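Local atomic coordinates of glutamine amidotransferase type-2 domain-containing protein (PDB entry 1TE5), a protein that probably uses glutamine as an ammonia source, hydrolysing its side-chain amide as a class-II (Ntn-type) glutamine amidotransferase, although its acceptor substrate is unknown. Residues C2-G6 with F105-G109; E72-G76 with I174-L180; Y190-R194 with W246-E250; R193-F197 with D218-T222. All coordinates share one frame; numbering follows the deposited sequence.

Overall arrangement
Contacts 1 and 2 lie in the core, where the sheet of strands 4-9 and 73-80 faces that of strands 101-108 and 171-175. They touch: Leu5 lies beside Gly76, and Ala106 packs on Ile75. Contact 3 joins the same two sheets further out, strand 188-194 of one against the hairpin 243-253 of the other. Contact 4, the farthest from the chain's centre, runs inside one sheet and shares Arg193 and Arg194 with contact 3; these two contacts are only partly buried, with Arg194 exposed. The chemistry follows: aliphatic packing in contacts 1 and 2, plus Glu3 beside the Asn108 amide and a water respectively; an aromatic pair and a salt bridge in contact 3; backbone hydrogen bonds in contact 4.

Contact 1 (C2-G6 with F105-G109); sequences CELLG and FAHNG
Leu4 and Asn108 bring the two strands together, with Leu4 CG 3.7 Å from Asn108 CB. The two branches of the leucine split the work: CD1 stays beside that same CB, while CD2 runs on to the methyl of Ala106, 3.8 Å from Ala106 CB. Asn108 carries its amide anti to the backbone N (chi1 173°), which directs the group towards Glu3. The glutamate comes across it at about a right angle and places OE1 3.0 Å from Asn108 ND2, with carboxylate and amide planes 77° apart. Further out, each segment is held by its own sheet: Glu3 pairs through its backbone with Ile78, and Ala106 and Asn108 pair with Leu173 and Asn171. His107, facing the other way, has its ring nitrogens hydrogen-bonded to Ser129 OG (ND1) and Val169 O (NE2). The strands face each other with axes 8.1 Å apart, too far for backbone pairing, so side chains fill the interface between two stacked antiparallel sheets. This sandwich is the Ntn-hydrolase core. In class-II amidotransferases the mature chain begins with the nucleophilic cysteine, and an Asn-Gly pair helps form the oxyanion hole; Cys2 and Asn108-Gly109 are probably their counterparts here.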
loop_
_atom_site.group_PDB
_atom_site.type_symbol
_atom_site.label_atom_id
_atom_site.label_comp_id
_atom_site.label_asym_id
_atom_site.label_seq_id
_atom_site.Cartn_x
_atom_site.Cartn_y
_atom_site.Cartn_z
ATOM N N CYS A 2 -19.514 -12.484 -7.021
ATOM C CA CYS A 2 -18.477 -12.539 -5.942
ATOM C C CYS A 2 -17.220 -11.767 -6.360
ATOM O O CYS A 2 -16.122 -12.328 -6.386
ATOM C CB CYS A 2 -18.098 -13.978 -5.651
ATOM S SG CYS A 2 -18.997 -15.235 -6.612
ATOM N N GLU A 3 -17.395 -10.498 -6.722
ATOM C CA GLU A 3 -16.278 -9.659 -7.145
ATOM C C GLU A 3 -15.938 -8.588 -6.108
ATOM O O GLU A 3 -14.858 -8.616 -5.528
ATOM C CB GLU A 3 -16.552 -9.058 -8.529
ATOM C CG GLU A 3 -16.656 -10.128 -9.636
ATOM C CD GLU A 3 -16.804 -9.553 -11.039
ATOM O OE1 GLU A 3 -15.792 -9.037 -11.583
ATOM O OE2 GLU A 3 -17.926 -9.636 -11.599
ATOM N N LEU A 4 -16.842 -7.637 -5.888
ATOM C CA LEU A 4 -16.620 -6.593 -4.887
ATOM C C LEU A 4 -16.899 -7.182 -3.510
ATOM O O LEU A 4 -17.808 -7.996 -3.348
ATOM C CB LEU A 4 -17.543 -5.394 -5.124
ATOM C CG LEU A 4 -17.289 -4.477 -6.324
ATOM C CD1 LEU A 4 -18.325 -3.363 -6.329
ATOM C CD2 LEU A 4 -15.886 -3.895 -6.268
ATOM N N LEU A 5 -16.127 -6.767 -2.515
ATOM C CA LEU A 5 -16.297 -7.274 -1.160
ATOM C C LEU A 5 -15.868 -6.252 -0.110
ATOM O O LEU A 5 -14.692 -5.909 -0.012
ATOM C CB LEU A 5 -15.497 -8.573 -0.995
ATOM C CG LEU A 5 -15.452 -9.274 0.361
ATOM C CD1 LEU A 5 -16.852 -9.526 0.912
ATOM C CD2 LEU A 5 -14.703 -10.580 0.186
ATOM N N GLY A 6 -16.826 -5.782 0.679
ATOM C CA GLY A 6 -16.519 -4.819 1.711
ATOM C C GLY A 6 -17.039 -5.228 3.073
ATOM O O GLY A 6 -17.771 -6.213 3.220
ATOM N N PHE A 105 -10.613 2.707 -3.152
ATOM C CA PHE A 105 -11.635 2.597 -4.186
ATOM C C PHE A 105 -11.618 1.258 -4.935
ATOM O O PHE A 105 -10.565 0.759 -5.334
ATOM C CB PHE A 105 -11.424 3.752 -5.165
ATOM C CG PHE A 105 -12.382 3.788 -6.328
ATOM C CD1 PHE A 105 -13.561 4.513 -6.255
ATOM C CD2 PHE A 105 -12.056 3.174 -7.535
ATOM C CE1 PHE A 105 -14.396 4.635 -7.369
ATOM C CE2 PHE A 105 -12.889 3.290 -8.652
ATOM C CZ PHE A 105 -14.057 4.023 -8.565
ATOM N N ALA A 106 -12.795 0.677 -5.121
ATOM C CA ALA A 106 -12.924 -0.572 -5.852
ATOM C C ALA A 106 -14.126 -0.423 -6.776
ATOM O O ALA A 106 -15.204 -0.015 -6.341
ATOM C CB ALA A 106 -13.114 -1.732 -4.897
ATOM N N HIS A 107 -13.926 -0.731 -8.054
ATOM C CA HIS A 107 -14.982 -0.612 -9.052
ATOM C C HIS A 107 -15.178 -1.884 -9.886
ATOM O O HIS A 107 -14.218 -2.504 -10.350
ATOM C CB HIS A 107 -14.625 0.564 -9.955
ATOM C CG HIS A 107 -15.370 0.553 -11.259
ATOM N ND1 HIS A 107 -14.766 0.796 -12.474
ATOM C CD2 HIS A 107 -16.677 0.320 -11.532
ATOM C CE1 HIS A 107 -15.667 0.722 -13.436
ATOM N NE2 HIS A 107 -16.835 0.431 -12.892
ATOM N N ASN A 108 -16.435 -2.277 -10.036
ATOM C CA ASN A 108 -16.797 -3.441 -10.825
ATOM C C ASN A 108 -17.685 -2.950 -11.953
ATOM O O ASN A 108 -18.688 -2.281 -11.710
ATOM C CB ASN A 108 -17.564 -4.452 -9.977
ATOM C CG ASN A 108 -18.108 -5.604 -10.799
ATOM O OD1 ASN A 108 -19.321 -5.790 -10.917
ATOM N ND2 ASN A 108 -17.204 -6.379 -11.393
ATOM N N GLY A 109 -17.298 -3.246 -13.187
ATOM C CA GLY A 109 -18.091 -2.810 -14.320
ATOM C C GLY A 109 -17.220 -2.207 -15.401
ATOM O O GLY A 109 -16.001 -2.139 -15.252
#

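Contact 2 (E72-G76 with I174-L180)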
loop_
_atom_site.group_PDB
_atom_site.type_symbol
_atom_site.label_atom_id
_atom_site.label_comp_id
_atom_site.label_asym_id
_atom_site.label_seq_id
_atom_site.Cartn_x
_atom_site.Cartn_y
_atom_site.Cartn_z
ATOM N N GLU A 72 -12.067 -2.594 10.958
ATOM C CA GLU A 72 -13.442 -2.106 10.921
ATOM C C GLU A 72 -13.867 -1.793 9.500
ATOM O O GLU A 72 -15.058 -1.723 9.218
ATOM C CB GLU A 72 -13.589 -0.842 11.767
ATOM C CG GLU A 72 -13.234 -1.031 13.227
ATOM C CD GLU A 72 -13.577 0.182 14.080
ATOM O OE1 GLU A 72 -14.156 -0.005 15.162
ATOM O OE2 GLU A 72 -13.269 1.320 13.678
ATOM N N THR A 73 -12.896 -1.630 8.604
ATOM C CA THR A 73 -13.175 -1.298 7.209
ATOM C C THR A 73 -12.329 -2.114 6.231
ATOM O O THR A 73 -11.096 -2.030 6.221
ATOM C CB THR A 73 -12.934 0.209 6.929
ATOM O OG1 THR A 73 -13.593 0.991 7.934
ATOM C CG2 THR A 73 -13.470 0.599 5.556
ATOM N N VAL A 74 -13.012 -2.866 5.377
ATOM C CA VAL A 74 -12.357 -3.704 4.388
ATOM C C VAL A 74 -12.973 -3.488 3.021
ATOM O O VAL A 74 -14.188 -3.475 2.888
ATOM C CB VAL A 74 -12.517 -5.191 4.752
ATOM C CG1 VAL A 74 -11.921 -6.077 3.655
ATOM C CG2 VAL A 74 -11.872 -5.475 6.097
ATOM N N ILE A 75 -12.131 -3.244 2.027
ATOM C CA ILE A 75 -12.575 -3.063 0.652
ATOM C C ILE A 75 -11.717 -3.990 -0.200
ATOM O O ILE A 75 -10.489 -3.967 -0.109
ATOM C CB ILE A 75 -12.405 -1.601 0.135
ATOM C CG1 ILE A 75 -13.501 -0.696 0.693
ATOM C CG2 ILE A 75 -12.481 -1.560 -1.386
ATOM C CD1 ILE A 75 -13.532 0.665 0.049
ATOM N N GLY A 76 -12.363 -4.783 -1.044
ATOM C CA GLY A 76 -11.629 -5.697 -1.892
ATOM C C GLY A 76 -12.327 -5.962 -3.207
ATOM O O GLY A 76 -13.519 -5.656 -3.373
ATOM N N ILE A 174 -16.119 2.905 -1.801
ATOM C CA ILE A 174 -15.165 3.962 -1.474
ATOM C C ILE A 174 -15.123 4.132 0.041
ATOM O O ILE A 174 -16.138 3.977 0.715
ATOM C CB ILE A 174 -15.563 5.287 -2.148
ATOM C CG1 ILE A 174 -15.729 5.062 -3.653
ATOM C CG2 ILE A 174 -14.502 6.339 -1.883
ATOM C CD1 ILE A 174 -16.422 6.178 -4.370
ATOM N N SER A 175 -13.958 4.484 0.567
ATOM C CA SER A 175 -13.845 4.641 1.988
ATOM C C SER A 175 -12.667 5.516 2.328
ATOM O O SER A 175 -11.736 5.628 1.528
ATOM C CB SER A 175 -13.668 3.272 2.644
ATOM O OG SER A 175 -13.411 3.363 4.033
ATOM N N ASP A 176 -12.779 6.255 3.414
ATOM C CA ASP A 176 -11.639 7.031 3.881
ATOM C C ASP A 176 -11.104 6.413 5.191
ATOM O O ASP A 176 -10.306 7.025 5.911
ATOM C CB ASP A 176 -12.121 8.462 4.161
ATOM C CG ASP A 176 -12.856 8.671 5.483
ATOM O OD1 ASP A 176 -13.425 7.706 6.036
ATOM O OD2 ASP A 176 -12.877 9.826 5.968
ATOM N N GLY A 177 -11.582 5.206 5.492
ATOM C CA GLY A 177 -11.170 4.506 6.691
ATOM C C GLY A 177 -12.211 4.586 7.787
ATOM O O GLY A 177 -12.147 3.828 8.754
ATOM N N ASP A 178 -13.106 5.568 7.685
ATOM C CA ASP A 178 -14.185 5.757 8.656
ATOM C C ASP A 178 -15.434 5.082 8.095
ATOM O O ASP A 178 -15.869 4.029 8.561
ATOM C CB ASP A 178 -14.510 7.257 8.865
ATOM C CG ASP A 178 -13.475 7.994 9.705
ATOM O OD1 ASP A 178 -13.366 9.234 9.536
ATOM O OD2 ASP A 178 -12.806 7.358 10.542
ATOM N N TRP A 179 -16.044 5.775 7.144
ATOM C CA TRP A 179 -17.242 5.317 6.484
ATOM C C TRP A 179 -16.902 4.521 5.238
ATOM O O TRP A 179 -15.798 4.615 4.701
ATOM C CB TRP A 179 -18.108 6.519 6.102
ATOM C CG TRP A 179 -17.316 7.652 5.517
ATOM C CD1 TRP A 179 -16.833 8.743 6.184
ATOM C CD2 TRP A 179 -16.861 7.773 4.160
ATOM N NE1 TRP A 179 -16.100 9.532 5.325
ATOM C CE2 TRP A 179 -16.102 8.957 4.079
ATOM C CE3 TRP A 179 -17.011 6.989 3.012
ATOM C CZ2 TRP A 179 -15.499 9.376 2.898
ATOM C CZ3 TRP A 179 -16.408 7.405 1.839
ATOM C CH2 TRP A 179 -15.660 8.586 1.791
ATOM N N LEU A 180 -17.888 3.792 4.745
ATOM C CA LEU A 180 -17.719 2.989 3.556
ATOM C C LEU A 180 -18.878 3.309 2.646
ATOM O O LEU A 180 -20.009 2.926 2.921
ATOM C CB LEU A 180 -17.712 1.502 3.931
ATOM C CG LEU A 180 -17.631 0.420 2.853
ATOM C CD1 LEU A 180 -16.734 0.836 1.720
ATOM C CD2 LEU A 180 -17.114 -0.847 3.494
HETATM O O HOH W 1 -16.599 1.303 7.823
#
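Ile75 drives its CD1 into the tight end of this contact, where it meets Leu180 CD1 at 3.6 Å and Ser175 CB at 3.7 Å. The reach comes from an extended side chain, with CG1 anti to the carbonyl carbon (chi1 -77°). Thr73 completes the packing. Its methyl CG2 presses on the hydroxyl of Ser175, 3.2 Å from Ser175 OG, a close fit for a carbon against an oxygen. That oxygen is already engaged on its own side: it accepts from Gly177 N at 3.0 Å, forming an ST turn, and donates to Trp179 O at 2.8 Å. The turn links strands 171-175 and 180-183 of one sheet, and strand 73-80 of the facing sheet lies across it, so the contact is part of the same Ntn sandwich where the chain reverses between two neighbouring strands of one layer. An Asx turn overlaps it, with Asp178 N donating to Asp176 OD1 at 2.7 Å. The looser side is polar. Thr73 OG1 lies 3.3 Å from Gly177 O, a possible bond, since the same proton could go to a different acceptor instead. A water joins the two segments there, donating to Asp178 O at 2.9 Å and hydrogen-bonded to Thr73 OG1. Farther out, the Asp178 carboxylate forms a salt bridge with Arg101.

Contact 3 (Y190-R194 with W246-E250)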
loop_
_atom_site.group_PDB
_atom_site.type_symbol
_atom_site.label_atom_id
_atom_site.label_comp_id
_atom_site.label_asym_id
_atom_site.label_seq_id
_atom_site.Cartn_x
_atom_site.Cartn_y
_atom_site.Cartn_z
ATOM N N TYR A 190 -25.905 -6.740 0.655
ATOM C CA TYR A 190 -25.299 -6.639 1.976
ATOM C C TYR A 190 -26.078 -7.386 3.047
ATOM O O TYR A 190 -27.205 -7.822 2.823
ATOM C CB TYR A 190 -25.147 -5.164 2.382
ATOM C CG TYR A 190 -26.454 -4.401 2.522
ATOM C CD1 TYR A 190 -27.167 -4.412 3.728
ATOM C CD2 TYR A 190 -26.968 -3.653 1.458
ATOM C CE1 TYR A 190 -28.361 -3.697 3.870
ATOM C CE2 TYR A 190 -28.162 -2.931 1.593
ATOM C CZ TYR A 190 -28.850 -2.959 2.802
ATOM O OH TYR A 190 -30.021 -2.239 2.937
ATOM N N ILE A 191 -25.445 -7.571 4.198
ATOM C CA ILE A 191 -26.087 -8.220 5.329
ATOM C C ILE A 191 -25.451 -7.751 6.634
ATOM O O ILE A 191 -24.235 -7.854 6.815
ATOM C CB ILE A 191 -26.052 -9.767 5.241
ATOM C CG1 ILE A 191 -26.849 -10.366 6.406
ATOM C CG2 ILE A 191 -24.615 -10.288 5.268
ATOM C CD1 ILE A 191 -27.033 -11.853 6.318
ATOM N N THR A 192 -26.277 -7.219 7.529
ATOM C CA THR A 192 -25.797 -6.732 8.809
ATOM C C THR A 192 -26.022 -7.804 9.852
ATOM O O THR A 192 -27.104 -8.381 9.927
ATOM C CB THR A 192 -26.556 -5.478 9.250
ATOM O OG1 THR A 192 -26.597 -4.535 8.174
ATOM C CG2 THR A 192 -25.876 -4.841 10.451
ATOM N N ARG A 193 -25.009 -8.060 10.666
ATOM C CA ARG A 193 -25.101 -9.063 11.710
ATOM C C ARG A 193 -24.934 -8.366 13.049
ATOM O O ARG A 193 -23.956 -7.660 13.264
ATOM C CB ARG A 193 -24.018 -10.125 11.501
ATOM C CG ARG A 193 -24.195 -10.912 10.199
ATOM C CD ARG A 193 -22.917 -11.606 9.753
ATOM N NE ARG A 193 -22.442 -12.600 10.713
ATOM C CZ ARG A 193 -21.241 -12.572 11.289
ATOM N NH1 ARG A 193 -20.892 -13.525 12.147
ATOM N NH2 ARG A 193 -20.390 -11.585 11.023
ATOM N N ARG A 194 -25.916 -8.525 13.930
ATOM C CA ARG A 194 -25.875 -7.898 15.246
ATOM C C ARG A 194 -25.637 -8.892 16.363
ATOM O O ARG A 194 -26.249 -9.950 16.391
ATOM C CB ARG A 194 -27.181 -7.156 15.493
ATOM C CG ARG A 194 -27.385 -6.042 14.516
ATOM C CD ARG A 194 -28.818 -5.594 14.414
ATOM N NE ARG A 194 -28.945 -4.608 13.348
ATOM C CZ ARG A 194 -28.421 -3.389 13.404
ATOM N NH1 ARG A 194 -28.571 -2.555 12.385
ATOM N NH2 ARG A 194 -27.772 -2.995 14.493
ATOM N N TRP A 246 -22.110 3.663 5.001
ATOM C CA TRP A 246 -21.921 2.857 6.187
ATOM C C TRP A 246 -20.877 3.495 7.068
ATOM O O TRP A 246 -20.079 4.312 6.616
ATOM C CB TRP A 246 -21.440 1.458 5.798
ATOM C CG TRP A 246 -22.408 0.717 4.976
ATOM C CD1 TRP A 246 -22.462 0.664 3.614
ATOM C CD2 TRP A 246 -23.496 -0.069 5.455
ATOM N NE1 TRP A 246 -23.522 -0.107 3.215
ATOM C CE2 TRP A 246 -24.176 -0.574 4.327
ATOM C CE3 TRP A 246 -23.969 -0.399 6.734
ATOM C CZ2 TRP A 246 -25.310 -1.398 4.435
ATOM C CZ3 TRP A 246 -25.097 -1.220 6.843
ATOM C CH2 TRP A 246 -25.753 -1.708 5.697
ATOM N N TRP A 247 -20.911 3.121 8.337
ATOM C CA TRP A 247 -19.970 3.595 9.333
ATOM C C TRP A 247 -20.367 2.847 10.590
ATOM O O TRP A 247 -21.520 2.938 11.030
ATOM C CB TRP A 247 -20.081 5.114 9.531
ATOM C CG TRP A 247 -18.920 5.710 10.280
ATOM C CD1 TRP A 247 -17.935 5.032 10.940
ATOM C CD2 TRP A 247 -18.612 7.101 10.427
ATOM N NE1 TRP A 247 -17.032 5.911 11.486
ATOM C CE2 TRP A 247 -17.427 7.187 11.190
ATOM C CE3 TRP A 247 -19.225 8.282 9.992
ATOM C CZ2 TRP A 247 -16.838 8.411 11.520
ATOM C CZ3 TRP A 247 -18.637 9.495 10.318
ATOM C CH2 TRP A 247 -17.458 9.550 11.078
ATOM N N GLY A 248 -19.425 2.096 11.152
ATOM C CA GLY A 248 -19.707 1.320 12.344
ATOM C C GLY A 248 -20.720 0.205 12.103
ATOM O O GLY A 248 -21.376 -0.258 13.037
ATOM N N GLY A 249 -20.818 -0.251 10.858
ATOM C CA GLY A 249 -21.753 -1.306 10.511
ATOM C C GLY A 249 -23.186 -0.823 10.421
ATOM O O GLY A 249 -24.090 -1.597 10.123
ATOM N N GLU A 250 -23.404 0.455 10.707
ATOM C CA GLU A 250 -24.741 1.021 10.662
ATOM C C GLU A 250 -24.939 1.883 9.442
ATOM O O GLU A 250 -23.990 2.463 8.920
ATOM C CB GLU A 250 -25.009 1.867 11.912
ATOM C CG GLU A 250 -25.077 1.083 13.225
ATOM C CD GLU A 250 -26.308 0.190 13.342
ATOM O OE1 GLU A 250 -27.098 0.095 12.376
ATOM O OE2 GLU A 250 -26.488 -0.416 14.418
#
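The tight beta hairpin of strands 243-247 and 250-253, closed by a type I' turn from Trp247 to Glu250, sets its Trp246, Gly249 and Glu250 against strand 188-194. Gly248 and Gly249 both take positive phi within the turn. Trp246 enters a T-shaped stack with Tyr190: the edge of its six-membered ring, led by CZ2 and CH2, meets one face of the phenol, and CZ2 comes within 3.6 Å of Tyr190 CD1. The ring planes are 70° apart. Tyr190 can present that face because its CG sits between the backbone N and the carbonyl carbon (chi1 63°). Next along the strand, Thr192 lays CG2 3.7 Å from Gly249 O, while its hydroxyl bonds to that of Thr222. At the outer end Arg194 reaches over with an extended chain and meets Glu250 end-on: NH1 bonds OE1 at 3.0 Å and NH2 bonds OE2 at 2.9 Å, both nearly straight. Each carboxylate oxygen uses its syn side, and both lie close to the guanidinium plane. Two parallel bonds of this kind fix the rotation of the guanidinium, and its positive charge should favour ionised Glu250; because Arg194 is exposed, solvent probably screens part of the attraction.

Contact 4 (R193-F197 with D218-T222)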
loop_
_atom_site.group_PDB
_atom_site.type_symbol
_atom_site.label_atom_id
_atom_site.label_comp_id
_atom_site.label_asym_id
_atom_site.label_seq_id
_atom_site.Cartn_x
_atom_site.Cartn_y
_atom_site.Cartn_z
ATOM N N ARG A 193 -25.009 -8.060 10.666
ATOM C CA ARG A 193 -25.101 -9.063 11.710
ATOM C C ARG A 193 -24.934 -8.366 13.049
ATOM O O ARG A 193 -23.956 -7.660 13.264
ATOM C CB ARG A 193 -24.018 -10.125 11.501
ATOM C CG ARG A 193 -24.195 -10.912 10.199
ATOM C CD ARG A 193 -22.917 -11.606 9.753
ATOM N NE ARG A 193 -22.442 -12.600 10.713
ATOM C CZ ARG A 193 -21.241 -12.572 11.289
ATOM N NH1 ARG A 193 -20.892 -13.525 12.147
ATOM N NH2 ARG A 193 -20.390 -11.585 11.023
ATOM N N ARG A 194 -25.916 -8.525 13.930
ATOM C CA ARG A 194 -25.875 -7.898 15.246
ATOM C C ARG A 194 -25.637 -8.892 16.363
ATOM O O ARG A 194 -26.249 -9.950 16.391
ATOM C CB ARG A 194 -27.181 -7.156 15.493
ATOM C CG ARG A 194 -27.385 -6.042 14.516
ATOM C CD ARG A 194 -28.818 -5.594 14.414
ATOM N NE ARG A 194 -28.945 -4.608 13.348
ATOM C CZ ARG A 194 -28.421 -3.389 13.404
ATOM N NH1 ARG A 194 -28.571 -2.555 12.385
ATOM N NH2 ARG A 194 -27.772 -2.995 14.493
ATOM N N ALA A 195 -24.755 -8.542 17.291
ATOM C CA ALA A 195 -24.448 -9.411 18.418
ATOM C C ALA A 195 -25.722 -9.713 19.199
ATOM O O ALA A 195 -26.575 -8.839 19.379
ATOM C CB ALA A 195 -23.414 -8.766 19.321
ATOM N N PRO A 196 -25.877 -10.963 19.665
ATOM C CA PRO A 196 -24.919 -12.055 19.483
ATOM C C PRO A 196 -25.061 -12.763 18.133
ATOM O O PRO A 196 -26.167 -12.900 17.592
ATOM C CB PRO A 196 -25.279 -12.995 20.622
ATOM C CG PRO A 196 -26.775 -12.906 20.619
ATOM C CD PRO A 196 -27.031 -11.411 20.467
ATOM N N PHE A 197 -23.925 -13.184 17.591
ATOM C CA PHE A 197 -23.894 -13.908 16.333
ATOM C C PHE A 197 -22.761 -14.933 16.378
ATOM O O PHE A 197 -21.785 -14.755 17.104
ATOM C CB PHE A 197 -23.765 -12.951 15.134
ATOM C CG PHE A 197 -22.626 -11.974 15.235
ATOM C CD1 PHE A 197 -21.305 -12.400 15.152
ATOM C CD2 PHE A 197 -22.875 -10.619 15.371
ATOM C CE1 PHE A 197 -20.256 -11.494 15.200
ATOM C CE2 PHE A 197 -21.828 -9.699 15.419
ATOM C CZ PHE A 197 -20.519 -10.140 15.334
ATOM N N ASP A 218 -22.211 -5.800 21.898
ATOM C CA ASP A 218 -22.696 -4.681 21.097
ATOM C C ASP A 218 -22.111 -4.649 19.692
ATOM O O ASP A 218 -22.160 -3.620 19.029
ATOM C CB ASP A 218 -22.395 -3.350 21.794
ATOM C CG ASP A 218 -22.808 -3.348 23.249
ATOM O OD1 ASP A 218 -21.913 -3.289 24.118
ATOM O OD2 ASP A 218 -24.026 -3.412 23.514
ATOM N N ASP A 219 -21.570 -5.773 19.236
ATOM C CA ASP A 219 -20.995 -5.842 17.899
ATOM C C ASP A 219 -22.017 -5.695 16.771
ATOM O O ASP A 219 -23.147 -6.184 16.848
ATOM C CB ASP A 219 -20.260 -7.165 17.700
ATOM C CG ASP A 219 -18.938 -7.220 18.423
ATOM O OD1 ASP A 219 -18.103 -8.065 18.037
ATOM O OD2 ASP A 219 -18.718 -6.429 19.364
ATOM N N VAL A 220 -21.601 -5.013 15.716
ATOM C CA VAL A 220 -22.422 -4.838 14.528
ATOM C C VAL A 220 -21.423 -4.890 13.375
ATOM O O VAL A 220 -20.475 -4.101 13.329
ATOM C CB VAL A 220 -23.194 -3.476 14.499
ATOM C CG1 VAL A 220 -24.003 -3.348 13.199
ATOM C CG2 VAL A 220 -24.115 -3.349 15.694
ATOM N N VAL A 221 -21.579 -5.884 12.505
ATOM C CA VAL A 221 -20.693 -6.032 11.359
ATOM C C VAL A 221 -21.494 -6.273 10.090
ATOM O O VAL A 221 -22.343 -7.162 10.036
ATOM C CB VAL A 221 -19.591 -7.124 11.594
ATOM C CG1 VAL A 221 -19.782 -7.820 12.925
ATOM C CG2 VAL A 221 -19.554 -8.125 10.459
ATOM N N THR A 222 -21.221 -5.448 9.085
ATOM C CA THR A 222 -21.896 -5.518 7.801
ATOM C C THR A 222 -20.965 -5.937 6.687
ATOM O O THR A 222 -19.854 -5.430 6.566
ATOM C CB THR A 222 -22.501 -4.170 7.430
ATOM O OG1 THR A 222 -23.561 -3.876 8.340
ATOM C CG2 THR A 222 -23.044 -4.179 5.996
#
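Asp219 O is approached twice from segment 193-197: Ala195 N, just past the strand end, donates to it at 2.9 Å, and the CA-H of Arg194 makes a weaker contact, with CA 3.6 Å away. This continues the antiparallel pairing of strands 188-194 and 220-225 in the large sheet, close to the end of strand 188-194. Arg193 and Val221 form a hydrogen-bonded pair, with Arg193 N to Val221 O at 2.9 Å and Val221 N to Arg193 O at 3.1 Å. Arg194 and Val220 make the non-hydrogen-bonded pair that follows. The two pairs point to opposite faces of the sheet. On one, Arg194 carries its guanidinium over Val220, whose methyls lie under NH2, on the way to Glu250. On the other, Arg193 runs alongside Val221, and the edge of its guanidinium meets CG2, with NH2 3.6 Å from that methyl. The chain then leaves the strand through a cis peptide before Pro196 and folds Phe197 back over the same face, where its ring forms a cation-pi contact with Arg193. Asp219 is steadied from outside the pairing: its carboxylate accepts from Thr216 and from the backbone of Thr215, while its CB packs against Phe197 CE2 and CZ. Val221 has CG1 nearly eclipsing its backbone N (chi1 4°), and this methyl lies 3.4 Å from Phe197 CZ.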